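Local coordinates for Mgp-operon protein 3 (Mycoplasma pneumoniae, PDB 6RJ1), which is a membrane-anchored adhesion protein that probably acts together with adhesin P1 in attaching the bacterium to sugars on host cells, at residues D267-G272 against A351-Y356; P237-L242 against Y356-Q361. All blocks are in the same frame, centred on the assembly; numbering follows the deposited sequence.

Contact 1: residues D267-G272 against A351-Y356; sequences DAPLVG and ATFSKY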
ATOM      1  N   ASP A 267     -23.505 -14.070  14.727  1.00 87.19           N
ATOM      2  CA  ASP A 267     -24.022 -13.007  13.860  1.00 86.24           C
ATOM      3  C   ASP A 267     -23.591 -13.156  12.401  1.00 87.95           C
ATOM      4  O   ASP A 267     -24.388 -12.886  11.499  1.00 87.66           O
ATOM      5  CB  ASP A 267     -23.627 -11.620  14.394  1.00 88.16           C
ATOM      6  CG  ASP A 267     -24.269 -10.458  13.655  1.00100.67           C
ATOM      7  OD1 ASP A 267     -25.520 -10.342  13.697  1.00103.71           O
ATOM      8  OD2 ASP A 267     -23.525  -9.658  13.046  1.00101.88           O
ATOM      9  N   ALA A 268     -22.333 -13.566  12.172  1.00 82.97           N
ATOM     10  CA  ALA A 268     -21.758 -13.702  10.836  1.00 82.22           C
ATOM     11  C   ALA A 268     -21.145 -15.096  10.557  1.00 84.63           C
ATOM     12  O   ALA A 268     -19.933 -15.195  10.356  1.00 83.75           O
ATOM     13  CB  ALA A 268     -20.725 -12.599  10.607  1.00 82.94           C
ATOM     14  N   PRO A 269     -21.936 -16.190  10.499  1.00 80.99           N
ATOM     15  CA  PRO A 269     -21.320 -17.499  10.214  1.00 80.85           C
ATOM     16  C   PRO A 269     -20.937 -17.687   8.744  1.00 84.62           C
ATOM     17  O   PRO A 269     -21.522 -17.064   7.858  1.00 84.75           O
ATOM     18  CB  PRO A 269     -22.398 -18.501  10.644  1.00 82.36           C
ATOM     19  CG  PRO A 269     -23.668 -17.775  10.479  1.00 86.37           C
ATOM     20  CD  PRO A 269     -23.398 -16.312  10.688  1.00 82.06           C
ATOM     21  N   LEU A 270     -19.959 -18.564   8.492  1.00 80.10           N
ATOM     22  CA  LEU A 270     -19.495 -18.917   7.151  1.00 79.16           C
ATOM     23  C   LEU A 270     -20.551 -19.806   6.480  1.00 83.76           C
ATOM     24  O   LEU A 270     -21.338 -20.449   7.184  1.00 83.40           O
ATOM     25  CB  LEU A 270     -18.161 -19.672   7.282  1.00 78.80           C
ATOM     26  CG  LEU A 270     -17.314 -19.855   6.026  1.00 82.74           C
ATOM     27  CD1 LEU A 270     -16.625 -18.575   5.640  1.00 82.23           C
ATOM     28  CD2 LEU A 270     -16.274 -20.928   6.241  1.00 85.21           C
ATOM     29  N   VAL A 271     -20.575 -19.835   5.128  1.00 81.40           N
ATOM     30  CA  VAL A 271     -21.507 -20.650   4.323  1.00 81.53           C
ATOM     31  C   VAL A 271     -21.386 -22.131   4.713  1.00 86.30           C
ATOM     32  O   VAL A 271     -20.269 -22.649   4.821  1.00 86.42           O
ATOM     33  CB  VAL A 271     -21.323 -20.427   2.795  1.00 85.34           C
ATOM     34  CG1 VAL A 271     -22.309 -21.261   1.982  1.00 85.24           C
ATOM     35  CG2 VAL A 271     -21.475 -18.960   2.436  1.00 85.17           C
ATOM     36  N   GLY A 272     -22.536 -22.764   4.956  1.00 82.83           N
ATOM     37  CA  GLY A 272     -22.638 -24.164   5.355  1.00117.51           C
ATOM     38  C   GLY A 272     -23.177 -24.326   6.765  1.00153.90           C
ATOM     39  O   GLY A 272     -22.831 -23.554   7.666  1.00117.79           O
ATOM     40  N   ALA A 351     -28.047 -15.492  12.077  1.00107.88           N
ATOM     41  CA  ALA A 351     -27.191 -15.268  10.907  1.00107.01           C
ATOM     42  C   ALA A 351     -27.676 -14.041  10.102  1.00108.39           C
ATOM     43  O   ALA A 351     -27.785 -14.089   8.870  1.00108.56           O
ATOM     44  CB  ALA A 351     -27.183 -16.517  10.034  1.00107.82           C
ATOM     45  N   THR A 352     -27.957 -12.941  10.821  1.00102.03           N
ATOM     46  CA  THR A 352     -28.496 -11.693  10.276  1.00100.29           C
ATOM     47  C   THR A 352     -27.448 -10.763   9.664  1.00100.27           C
ATOM     48  O   THR A 352     -27.800  -9.963   8.790  1.00100.02           O
ATOM     49  CB  THR A 352     -29.324 -10.954  11.347  1.00105.31           C
ATOM     50  OG1 THR A 352     -28.500 -10.704  12.489  1.00105.92           O
ATOM     51  CG2 THR A 352     -30.586 -11.713  11.751  1.00 99.61           C
ATOM     52  N   PHE A 353     -26.178 -10.852  10.126  1.00 93.56           N
ATOM     53  CA  PHE A 353     -25.064  -9.994   9.684  1.00 91.92           C
ATOM     54  C   PHE A 353     -25.433  -8.523   9.963  1.00 94.85           C
ATOM     55  O   PHE A 353     -25.333  -7.660   9.085  1.00 94.45           O
ATOM     56  CB  PHE A 353     -24.701 -10.229   8.199  1.00 92.86           C
ATOM     57  CG  PHE A 353     -24.172 -11.600   7.856  1.00 93.62           C
ATOM     58  CD1 PHE A 353     -25.040 -12.666   7.651  1.00 96.14           C
ATOM     59  CD2 PHE A 353     -22.811 -11.812   7.677  1.00 94.93           C
ATOM     60  CE1 PHE A 353     -24.553 -13.929   7.319  1.00 96.67           C
ATOM     61  CE2 PHE A 353     -22.328 -13.073   7.323  1.00 97.45           C
ATOM     62  CZ  PHE A 353     -23.201 -14.125   7.164  1.00 95.46           C
ATOM     63  N   SER A 354     -25.923  -8.276  11.185  1.00 90.28           N
ATOM     64  CA  SER A 354     -26.383  -6.977  11.673  1.00 89.31           C
ATOM     65  C   SER A 354     -25.295  -6.208  12.431  1.00 91.20           C
ATOM     66  O   SER A 354     -25.434  -4.998  12.631  1.00 91.33           O
ATOM     67  CB  SER A 354     -27.611  -7.164  12.559  1.00 92.39           C
ATOM     68  OG  SER A 354     -27.351  -8.112  13.581  1.00100.13           O
ATOM     69  N   LYS A 355     -24.216  -6.900  12.849  1.00 85.21           N
ATOM     70  CA  LYS A 355     -23.114  -6.289  13.597  1.00 83.50           C
ATOM     71  C   LYS A 355     -21.757  -6.499  12.909  1.00 84.95           C
ATOM     72  O   LYS A 355     -20.949  -5.567  12.854  1.00 84.48           O
ATOM     73  CB  LYS A 355     -23.085  -6.803  15.056  1.00 85.26           C
ATOM     74  CG  LYS A 355     -24.321  -6.450  15.870  1.00 93.92           C
ATOM     75  CD  LYS A 355     -24.184  -6.842  17.340  1.00105.20           C
ATOM     76  CE  LYS A 355     -25.505  -7.291  17.937  1.00120.67           C
ATOM     77  NZ  LYS A 355     -26.184  -8.393  17.197  1.00130.68           N
ATOM     78  N   TYR A 356     -21.517  -7.722  12.393  1.00 80.18           N
ATOM     79  CA  TYR A 356     -20.259  -8.121  11.747  1.00 79.35           C
ATOM     80  C   TYR A 356     -20.441  -8.767  10.378  1.00 79.52           C
ATOM     81  O   TYR A 356     -21.496  -9.332  10.083  1.00 78.27           O
ATOM     82  CB  TYR A 356     -19.466  -9.101  12.640  1.00 80.88           C
ATOM     83  CG  TYR A 356     -19.093  -8.553  13.996  1.00 83.51           C
ATOM     84  CD1 TYR A 356     -17.920  -7.822  14.176  1.00 85.91           C
ATOM     85  CD2 TYR A 356     -19.895  -8.787  15.110  1.00 84.52           C
ATOM     86  CE1 TYR A 356     -17.572  -7.310  15.427  1.00 87.58           C
ATOM     87  CE2 TYR A 356     -19.557  -8.281  16.366  1.00 85.64           C
ATOM     88  CZ  TYR A 356     -18.395  -7.542  16.520  1.00 94.20           C
ATOM     89  OH  TYR A 356     -18.064  -7.035  17.753  1.00 95.27           O
TER

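Contact 2: residues P237-L242 against Y356-Q361; sequences PVYEPL and YLNTAQ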
ATOM      1  N   PRO A 237      -9.231 -11.529  13.466  1.00 61.72           N
ATOM      2  CA  PRO A 237     -10.418 -12.366  13.242  1.00 62.33           C
ATOM      3  C   PRO A 237     -10.847 -12.293  11.778  1.00 67.51           C
ATOM      4  O   PRO A 237     -10.493 -11.348  11.066  1.00 66.32           O
ATOM      5  CB  PRO A 237     -11.469 -11.759  14.176  1.00 63.81           C
ATOM      6  CG  PRO A 237     -10.973 -10.376  14.517  1.00 67.67           C
ATOM      7  CD  PRO A 237      -9.609 -10.176  13.913  1.00 63.16           C
ATOM      8  N   VAL A 238     -11.598 -13.305  11.320  1.00 66.15           N
ATOM      9  CA  VAL A 238     -12.139 -13.349   9.950  1.00 66.70           C
ATOM     10  C   VAL A 238     -13.287 -12.328   9.851  1.00 71.60           C
ATOM     11  O   VAL A 238     -13.561 -11.798   8.781  1.00 71.67           O
ATOM     12  CB  VAL A 238     -12.594 -14.769   9.511  1.00 70.76           C
ATOM     13  CG1 VAL A 238     -11.562 -15.463   8.634  1.00 70.21           C
ATOM     14  CG2 VAL A 238     -13.041 -15.646  10.682  1.00 70.86           C
ATOM     15  N   TYR A 239     -13.914 -12.039  11.003  1.00 69.19           N
ATOM     16  CA  TYR A 239     -15.018 -11.103  11.179  1.00 69.43           C
ATOM     17  C   TYR A 239     -14.516  -9.677  11.332  1.00 75.64           C
ATOM     18  O   TYR A 239     -13.448  -9.438  11.912  1.00 75.79           O
ATOM     19  CB  TYR A 239     -15.876 -11.492  12.400  1.00 69.96           C
ATOM     20  CG  TYR A 239     -16.077 -12.983  12.536  1.00 71.47           C
ATOM     21  CD1 TYR A 239     -17.048 -13.646  11.789  1.00 73.24           C
ATOM     22  CD2 TYR A 239     -15.273 -13.740  13.383  1.00 72.82           C
ATOM     23  CE1 TYR A 239     -17.210 -15.029  11.878  1.00 75.18           C
ATOM     24  CE2 TYR A 239     -15.428 -15.123  13.484  1.00 74.34           C
ATOM     25  CZ  TYR A 239     -16.403 -15.765  12.732  1.00 82.23           C
ATOM     26  OH  TYR A 239     -16.559 -17.126  12.829  1.00 81.54           O
ATOM     27  N   GLU A 240     -15.300  -8.729  10.809  1.00 72.75           N
ATOM     28  CA  GLU A 240     -15.036  -7.294  10.881  1.00 72.63           C
ATOM     29  C   GLU A 240     -16.358  -6.531  11.052  1.00 76.55           C
ATOM     30  O   GLU A 240     -17.370  -6.950  10.479  1.00 74.93           O
ATOM     31  CB  GLU A 240     -14.195  -6.789   9.692  1.00 73.99           C
ATOM     32  CG  GLU A 240     -14.763  -7.078   8.309  1.00 83.42           C
ATOM     33  CD  GLU A 240     -14.208  -6.165   7.237  1.00 98.48           C
ATOM     34  OE1 GLU A 240     -14.349  -4.929   7.381  1.00105.29           O
ATOM     35  OE2 GLU A 240     -13.629  -6.681   6.256  1.00 83.66           O
ATOM     36  N   PRO A 241     -16.391  -5.446  11.868  1.00 74.43           N
ATOM     37  CA  PRO A 241     -17.667  -4.748  12.105  1.00 74.37           C
ATOM     38  C   PRO A 241     -18.196  -3.906  10.948  1.00 79.60           C
ATOM     39  O   PRO A 241     -17.421  -3.406  10.129  1.00 79.49           O
ATOM     40  CB  PRO A 241     -17.371  -3.889  13.334  1.00 75.88           C
ATOM     41  CG  PRO A 241     -15.926  -3.618  13.255  1.00 80.37           C
ATOM     42  CD  PRO A 241     -15.291  -4.831  12.646  1.00 75.86           C
ATOM     43  N   LEU A 242     -19.530  -3.731  10.908  1.00 77.08           N
ATOM     44  CA  LEU A 242     -20.217  -2.908   9.914  1.00 77.34           C
ATOM     45  C   LEU A 242     -20.030  -1.436  10.262  1.00 82.04           C
ATOM     46  O   LEU A 242     -19.947  -0.597   9.363  1.00 82.29           O
ATOM     47  CB  LEU A 242     -21.710  -3.246   9.872  1.00 77.43           C
ATOM     48  CG  LEU A 242     -22.078  -4.529   9.155  1.00 82.70           C
ATOM     49  CD1 LEU A 242     -23.374  -5.066   9.675  1.00 82.79           C
ATOM     50  CD2 LEU A 242     -22.175  -4.312   7.649  1.00 86.44           C
ATOM     51  N   TYR A 356     -21.517  -7.722  12.393  1.00 80.18           N
ATOM     52  CA  TYR A 356     -20.259  -8.121  11.747  1.00 79.35           C
ATOM     53  C   TYR A 356     -20.441  -8.767  10.378  1.00 79.52           C
ATOM     54  O   TYR A 356     -21.496  -9.332  10.083  1.00 78.27           O
ATOM     55  CB  TYR A 356     -19.466  -9.101  12.640  1.00 80.88           C
ATOM     56  CG  TYR A 356     -19.093  -8.553  13.996  1.00 83.51           C
ATOM     57  CD1 TYR A 356     -17.920  -7.822  14.176  1.00 85.91           C
ATOM     58  CD2 TYR A 356     -19.895  -8.787  15.110  1.00 84.52           C
ATOM     59  CE1 TYR A 356     -17.572  -7.310  15.427  1.00 87.58           C
ATOM     60  CE2 TYR A 356     -19.557  -8.281  16.366  1.00 85.64           C
ATOM     61  CZ  TYR A 356     -18.395  -7.542  16.520  1.00 94.20           C
ATOM     62  OH  TYR A 356     -18.064  -7.035  17.753  1.00 95.27           O
ATOM     63  N   LEU A 357     -19.369  -8.720   9.568  1.00 74.04           N
ATOM     64  CA  LEU A 357     -19.286  -9.349   8.253  1.00 73.14           C
ATOM     65  C   LEU A 357     -18.242 -10.459   8.328  1.00 74.19           C
ATOM     66  O   LEU A 357     -17.218 -10.289   8.990  1.00 72.91           O
ATOM     67  CB  LEU A 357     -18.839  -8.350   7.165  1.00 73.32           C
ATOM     68  CG  LEU A 357     -19.713  -7.137   6.873  1.00 77.90           C
ATOM     69  CD1 LEU A 357     -18.876  -6.024   6.269  1.00 77.69           C
ATOM     70  CD2 LEU A 357     -20.895  -7.490   5.965  1.00 79.53           C
ATOM     71  N   ASN A 358     -18.488 -11.576   7.632  1.00 69.77           N
ATOM     72  CA  ASN A 358     -17.544 -12.688   7.536  1.00 69.17           C
ATOM     73  C   ASN A 358     -16.841 -12.486   6.192  1.00 70.27           C
ATOM     74  O   ASN A 358     -17.457 -12.650   5.131  1.00 68.33           O
ATOM     75  CB  ASN A 358     -18.280 -14.037   7.608  1.00 73.15           C
ATOM     76  CG  ASN A 358     -17.398 -15.236   7.849  1.00 99.32           C
ATOM     77  OD1 ASN A 358     -16.318 -15.387   7.263  1.00 91.97           O
ATOM     78  ND2 ASN A 358     -17.852 -16.136   8.711  1.00 91.99           N
ATOM     79  N   THR A 359     -15.580 -12.042   6.237  1.00 66.82           N
ATOM     80  CA  THR A 359     -14.827 -11.734   5.020  1.00 67.18           C
ATOM     81  C   THR A 359     -13.721 -12.761   4.741  1.00 71.81           C
ATOM     82  O   THR A 359     -12.700 -12.421   4.133  1.00 72.54           O
ATOM     83  CB  THR A 359     -14.319 -10.290   5.058  1.00 78.62           C
ATOM     84  OG1 THR A 359     -13.627 -10.069   6.289  1.00 83.89           O
ATOM     85  CG2 THR A 359     -15.443  -9.267   4.890  1.00 77.50           C
ATOM     86  N   ALA A 360     -13.955 -14.030   5.139  1.00 67.53           N
ATOM     87  CA  ALA A 360     -13.022 -15.145   4.961  1.00 67.01           C
ATOM     88  C   ALA A 360     -12.524 -15.320   3.520  1.00 71.06           C
ATOM     89  O   ALA A 360     -11.309 -15.393   3.305  1.00 70.75           O
ATOM     90  CB  ALA A 360     -13.644 -16.438   5.463  1.00 67.37           C
ATOM     91  N   GLN A 361     -13.457 -15.351   2.543  1.00 66.89           N
ATOM     92  CA  GLN A 361     -13.152 -15.543   1.118  1.00 65.94           C
ATOM     93  C   GLN A 361     -12.473 -14.337   0.494  1.00 69.60           C
ATOM     94  O   GLN A 361     -11.711 -14.493  -0.463  1.00 69.10           O
ATOM     95  CB  GLN A 361     -14.390 -15.968   0.319  1.00 66.60           C
ATOM     96  CG  GLN A 361     -15.068 -17.230   0.852  1.00 67.25           C
ATOM     97  CD  GLN A 361     -16.172 -16.947   1.857  1.00 77.77           C
ATOM     98  OE1 GLN A 361     -16.217 -15.902   2.521  1.00 70.48           O
ATOM     99  NE2 GLN A 361     -17.094 -17.884   1.988  1.00 70.57           N
TER

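Contact 1: residues D267-G272 against A351-Y356
The carboxylate of Asp267, at the C-terminal end of helix 253-267, is gripped by backbone and hydroxyl donors of the segment 351-356, which curls round it. OD1 accepts from the hydroxyl of Ser354 (OG to OD1 2.9 Å) and, over a longer distance, from the Ser354 backbone N (3.3 Å from OD1); both arrive on the syn side of that oxygen, tilted somewhat out of the carboxylate plane. The hydroxyl of Thr352 adds a weak bond to the same atom. OD2 takes the next two amides in turn, Lys355 N and Tyr356 N, each at 2.9 Å from OD2. The amide of Tyr356 gives the straighter bond, 165° at its hydrogen. With CG anti to the backbone N, chi1 -173°, the Asp267 side chain is swung into this row of donors. A backbone bond, Phe353 N to Asp267 O at 3.0 Å, ties the main chain beside it.

Packing on and beyond the Phe353 ring follows. CA of Ala268 makes a CH-pi contact with one face of the ring, 3.9 Å from its centroid, and a polar atom, the Asp267 carbonyl O, lies over the same face. CG of Pro269 meets CB of Ala351 at 3.8 Å.

Lys355 NZ, 4.1 Å from Asp267 OD1, carries the opposite charge but lies beyond salt-bridge distance. The Tyr356 hydroxyl is hydrogen-bonded outside the contact, to Glu260 and Gly248 N. Bonded at both oxygens by several donors, the buried carboxylate cannot easily rotate, and these donors would be expected to stabilise its negative charge.

Contact 2: residues P237-L242 against Y356-Q361
The Tyr239 ring and the Asn358 side chain run side by side, pointing the same way, with the amide plane turned 72° from the ring; ND2 of Asn358 approaches CE1 of Tyr239 to 3.4 Å while donating its hydrogen bond to the carbonyl of Ala268. Over one face of the Tyr239 ring lies CG2 of Val238, 3.7 Å above the plane and offset toward the rim. At the edge of the Tyr356 ring lies the Glu240 carbonyl carbon, and CE1 of Tyr356 packs on CB of Pro241.

Between the backbones, Glu240 and Leu357 form an antiparallel hydrogen-bonded pair: Leu357 N reaches Glu240 O at 2.8 Å, and Glu240 N reaches Leu357 O at 3.1 Å. Past the strand end, Val238 O receives two donors from Thr359, its OG1 at 3.0 Å and its backbone N at 3.3 Å. Thr359 OG1 sits between the backbone N and the carbonyl carbon, chi1 52°, which turns the hydroxyl to that oxygen.

The side chains of Leu242 and Leu357 cross at about a right angle, CD2 of Leu242 3.8 Å from CD2 of Leu357. The Glu240 side chain leaves on the same face as Leu357; its carboxylate forms a salt bridge with Arg227 and hydrogen bonds with Thr171 and Thr174.

Flanking the Glu240-Leu357 pair, Tyr239-Asn358 and Pro241-Tyr356 are non-hydrogen-bonded pairs, and the short strand axes run 148° apart in direction. Together they make a small two-stranded antiparallel beta ribbon, with 356-358 leading into helix 360-365.

How the contacts relate
The centres of contacts 1 and 2 lie about 9 Å apart, and Tyr356 belongs to both. Along the chain, strand 239-241 comes first, then helix 253-267 and the segment 267-272; after the unmodelled residues 273-350, which are probably flexible, the chain returns through 351-356 into strand 356-358 and helix 360-365. Contact 1 therefore joins the two ends of the unmodelled part, and contact 2 closes a wider loop around it. Besides the Asn358-Ala268 bond, a probable backbone hydrogen bond bridges the sites, Leu242 N to Lys355 O at 3.0 Å. The pair thus brings together the chain on either side of the gap, with contact 1 farther from the chain centre than contact 2.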